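Local coordinates for protein haloacid dehalogenase/epoxide hydrolase family (PDB 2PR7) that is of unknown specific function but probably acts as a metal-dependent hydrolase of the haloacid dehalogenase superfamily, with a calcium ion bound in the crystal, at residues A79-A82 with A83-I87; L96-S100 with I101-R105. One frame throughout, in Å; residues are numbered along the deposited sequence.

Contact 1. Residues A79-A82 with A83-I87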
# COMPACT_ATOMS: atom_id res chain seq x y z
N ALA A 79 7.52 -2.75 10.80
CA ALA A 79 7.38 -2.07 9.52
C ALA A 79 5.89 -1.81 9.31
O ALA A 79 5.47 -0.70 8.95
CB ALA A 79 7.96 -2.92 8.42
N PHE A 80 5.06 -2.84 9.49
CA PHE A 80 3.60 -2.64 9.35
C PHE A 80 3.03 -1.64 10.34
O PHE A 80 2.18 -0.81 9.98
CB PHE A 80 2.86 -3.98 9.40
CG PHE A 80 3.33 -4.96 8.37
CD1 PHE A 80 3.34 -4.61 7.04
CD2 PHE A 80 3.80 -6.21 8.72
CE1 PHE A 80 3.77 -5.49 6.08
CE2 PHE A 80 4.25 -7.08 7.76
CZ PHE A 80 4.25 -6.70 6.44
N GLN A 81 3.53 -1.72 11.58
CA GLN A 81 3.12 -0.82 12.65
C GLN A 81 3.44 0.62 12.29
O GLN A 81 2.65 1.53 12.56
CB GLN A 81 3.82 -1.20 13.96
CG GLN A 81 3.33 -0.41 15.17
CD GLN A 81 1.90 -0.71 15.52
OE1 GLN A 81 1.02 0.11 15.29
NE2 GLN A 81 1.66 -1.89 16.06
N ALA A 82 4.60 0.84 11.67
CA ALA A 82 5.00 2.19 11.29
C ALA A 82 4.04 2.74 10.23
O ALA A 82 3.66 3.91 10.23
CB ALA A 82 6.44 2.19 10.76
N ALA A 83 3.66 1.86 9.30
CA ALA A 83 2.75 2.26 8.23
C ALA A 83 1.37 2.63 8.78
O ALA A 83 0.81 3.69 8.46
CB ALA A 83 2.64 1.14 7.22
N ALA A 84 0.88 1.78 9.70
CA ALA A 84 -0.41 2.01 10.34
C ALA A 84 -0.34 3.32 11.13
O ALA A 84 -1.22 4.21 11.00
CB ALA A 84 -0.78 0.82 11.23
N ASP A 85 0.70 3.46 11.96
CA ASP A 85 0.92 4.70 12.72
C ASP A 85 0.92 5.95 11.82
O ASP A 85 0.34 6.98 12.20
CB ASP A 85 2.25 4.64 13.51
CG ASP A 85 2.22 3.64 14.68
OD1 ASP A 85 1.16 3.10 15.03
OD2 ASP A 85 3.29 3.39 15.26
N ALA A 86 1.52 5.85 10.63
CA ALA A 86 1.66 7.00 9.70
C ALA A 86 0.32 7.60 9.26
O ALA A 86 0.24 8.77 8.90
CB ALA A 86 2.48 6.59 8.44
N ILE A 87 -0.73 6.76 9.25
CA ILE A 87 -2.07 7.20 8.87
C ILE A 87 -3.03 7.12 10.05
O ILE A 87 -4.27 7.14 9.87
CB ILE A 87 -2.60 6.46 7.60
CG1 ILE A 87 -2.61 4.95 7.81
CG2 ILE A 87 -1.75 6.84 6.42
CD1 ILE A 87 -3.29 4.17 6.67

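Contact 2. Residues L96-S100 with I101-R105. With CA (calcium ion), chain C.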
# COMPACT_ATOMS: atom_id res chain seq x y z
N LEU A 96 -2.86 -4.70 3.53
CA LEU A 96 -1.58 -4.63 2.85
C LEU A 96 -1.73 -5.27 1.47
O LEU A 96 -2.19 -6.43 1.39
CB LEU A 96 -0.50 -5.41 3.61
CG LEU A 96 0.82 -5.53 2.81
CD1 LEU A 96 1.57 -4.14 2.90
CD2 LEU A 96 1.74 -6.67 3.27
N VAL A 97 -1.29 -4.58 0.43
CA VAL A 97 -1.22 -5.15 -0.86
C VAL A 97 0.27 -5.27 -1.24
O VAL A 97 0.98 -4.28 -1.31
CB VAL A 97 -1.98 -4.28 -1.90
CG1 VAL A 97 -1.81 -4.83 -3.38
CG2 VAL A 97 -3.47 -4.05 -1.50
N ASP A 98 0.72 -6.47 -1.56
CA ASP A 98 2.15 -6.69 -1.78
C ASP A 98 2.32 -7.90 -2.69
O ASP A 98 1.55 -8.88 -2.61
CB ASP A 98 2.82 -6.94 -0.42
CG ASP A 98 4.35 -6.72 -0.41
OD1 ASP A 98 5.08 -7.44 -1.11
OD2 ASP A 98 4.81 -5.89 0.39
N ASP A 99 3.34 -7.84 -3.53
CA ASP A 99 3.62 -8.94 -4.47
C ASP A 99 4.48 -10.06 -3.84
O ASP A 99 4.78 -11.04 -4.50
CB ASP A 99 4.27 -8.43 -5.76
CG ASP A 99 5.63 -7.85 -5.54
OD1 ASP A 99 5.77 -7.13 -4.56
OD2 ASP A 99 6.57 -8.13 -6.30
N SER A 100 4.86 -9.91 -2.58
CA SER A 100 5.61 -10.92 -1.84
C SER A 100 4.70 -11.67 -0.89
O SER A 100 4.16 -11.07 0.06
CB SER A 100 6.74 -10.32 -1.04
OG SER A 100 7.20 -11.25 -0.09
N ILE A 101 4.57 -12.98 -1.11
CA ILE A 101 3.71 -13.78 -0.25
C ILE A 101 4.19 -13.75 1.20
O ILE A 101 3.35 -13.69 2.10
CB ILE A 101 3.52 -15.22 -0.77
CG1 ILE A 101 2.36 -15.89 -0.01
CG2 ILE A 101 4.82 -16.00 -0.68
CD1 ILE A 101 1.02 -15.13 -0.11
N LEU A 102 5.49 -13.74 1.42
CA LEU A 102 6.05 -13.62 2.73
C LEU A 102 5.65 -12.30 3.43
O LEU A 102 5.38 -12.31 4.67
CB LEU A 102 7.58 -13.76 2.64
CG LEU A 102 8.00 -15.22 2.32
CD1 LEU A 102 9.52 -15.34 2.31
CD2 LEU A 102 7.39 -16.20 3.33
N ASN A 103 5.60 -11.21 2.67
CA ASN A 103 5.15 -9.94 3.25
C ASN A 103 3.66 -9.98 3.58
O ASN A 103 3.25 -9.56 4.66
CB ASN A 103 5.45 -8.79 2.35
CG ASN A 103 6.92 -8.46 2.29
OD1 ASN A 103 7.71 -8.94 3.08
ND2 ASN A 103 7.28 -7.65 1.34
N VAL A 104 2.88 -10.58 2.70
CA VAL A 104 1.42 -10.68 2.92
C VAL A 104 1.16 -11.57 4.12
O VAL A 104 0.34 -11.24 4.97
CB VAL A 104 0.68 -11.20 1.69
CG1 VAL A 104 -0.80 -11.38 1.98
CG2 VAL A 104 0.86 -10.26 0.54
N ARG A 105 1.84 -12.70 4.22
CA ARG A 105 1.64 -13.60 5.38
C ARG A 105 2.06 -12.93 6.69
O ARG A 105 1.36 -13.01 7.69
CB ARG A 105 2.46 -14.89 5.22
CG ARG A 105 2.31 -15.93 6.37
CD ARG A 105 0.83 -16.32 6.73
NE ARG A 105 0.02 -16.75 5.59
CZ ARG A 105 -1.31 -16.81 5.61
NH1 ARG A 105 -1.98 -16.52 6.73
NH2 ARG A 105 -1.99 -17.19 4.53
CA CA C . 7.47 -5.56 -4.04
O HOH W 1 7.39 -7.22 -2.27
O HOH W 2 9.30 -6.68 -5.70
O HOH W 3 7.74 -14.06 -0.81
O HOH W 4 9.90 -5.59 -3.79

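Contact 1. Residues A79-A82 with A83-I87
Ala79 to Ala82 pass their carbonyls in turn to the amides of Ala83 to Ala86, four residues on, so that residues 79-82 and 83-86 make successive turns of the alpha-helix 77-86, with Ile87 just past them. The shortest of the four bonds, Asp85 N to Gln81 O, is 2.8 Å long and almost straight at the hydrogen (168°). Ala84 N reaches Phe80 O at 2.9 Å, whereas Ala83 N stands 3.2 Å from Ala79 O. The bond from Ala86 N to Ala82 O is the most bent of the set (141°), and just beyond it Ile87 N turns to Ala84 O at 3.1 Å, a three-residue step instead of four.

Five of the nine residues are alanines, and their methyls add little bulk: the CB of Ala83 rests 3.4 Å from Phe80 O, and that of Ala86 lies at the same distance from Ala82 O. Phe80, Ala83, Ala84 and Ile87 follow the three- and four-residue spacing of one helical face. That face meets the parallel sheet: Ala83 touches Leu40, Ala84 touches Cys94, and the Phe80 ring packs on Leu40. Gln81 and Asp85 lie one turn apart on another side. With CG of Asp85 beside its own backbone N (chi1 -69°), the carboxylate folds back against the preceding turn, its CG 3.0 Å from Gln81 O. Gln81, bent at its second torsion, crosses Asp85 at a slant, its CG 3.8 Å from Asp85 OD2.

The chemistry thus divides the helix: small and aromatic nonpolar groups seat it on the sheet, backbone bonds join its turns, and the charged carboxylate remains on a solvent-exposed residue.

Contact 2. Residues L96-S100 with I101-R105
Asn103 holds its side-chain amide across the carboxylate of Asp98, the two flat groups almost perpendicular (84°). Its ND2 donates to Asp98 OD2 at 3.2 Å from above the carboxylate plane, 37° out of it, and more weakly to OD1 at 3.3 Å. OD1 also uses its anti lone pair to accept from Ser100 N at 2.9 Å, closing an Asx turn, and takes a bond from a water that is itself a calcium ligand. OD2 has a stronger partner in Lys74, a salt bridge, so several groups fix the rotation of this buried carboxylate.

The chain here leaves strand 94-98 of the parallel sheet and enters helix 101-110, the first half of a beta-alpha-beta unit; strand and helix segments run nearly antiparallel (169°). As in other members of the haloacid dehalogenase superfamily, the acidic loop after the strand reaches the metal. Asp99 OD1 binds calcium at 2.4 Å, and Asp8 and Ala10 also bind the ion.

Ser100 occupies the N-cap. In one of its two deposited conformers OG, set anti to the backbone N, accepts from Asn103 N at 3.2 Å, while Val104 N bonds to Ser100 O. One methyl branch of Val104, CG2, lies 3.5 Å from Asp98 O, and Leu96 CD2 comes equally close to Asn103 O.

Overall arrangement
The two contacts lie in series along the chain, contact 1 in helix 77-86 and contact 2 where strand 94-98 gives way to helix 101-110, with their centres about 15 Å apart. They touch through the Phe80 ring: its CE1 lies 3.7 Å from Leu96 CD2 and its CZ 3.5 Å from Asn103 O. Strand 94-98 is flanked by strands 4-7 and 113-116 in the five-stranded parallel sheet of the Rossmann-like haloacid dehalogenase fold. Contact 2, through the loop after that strand, carries part of the calcium site, whereas contact 1 belongs to a helix packed against the sheet, with the Phe80 side chain about 11 Å from the ion.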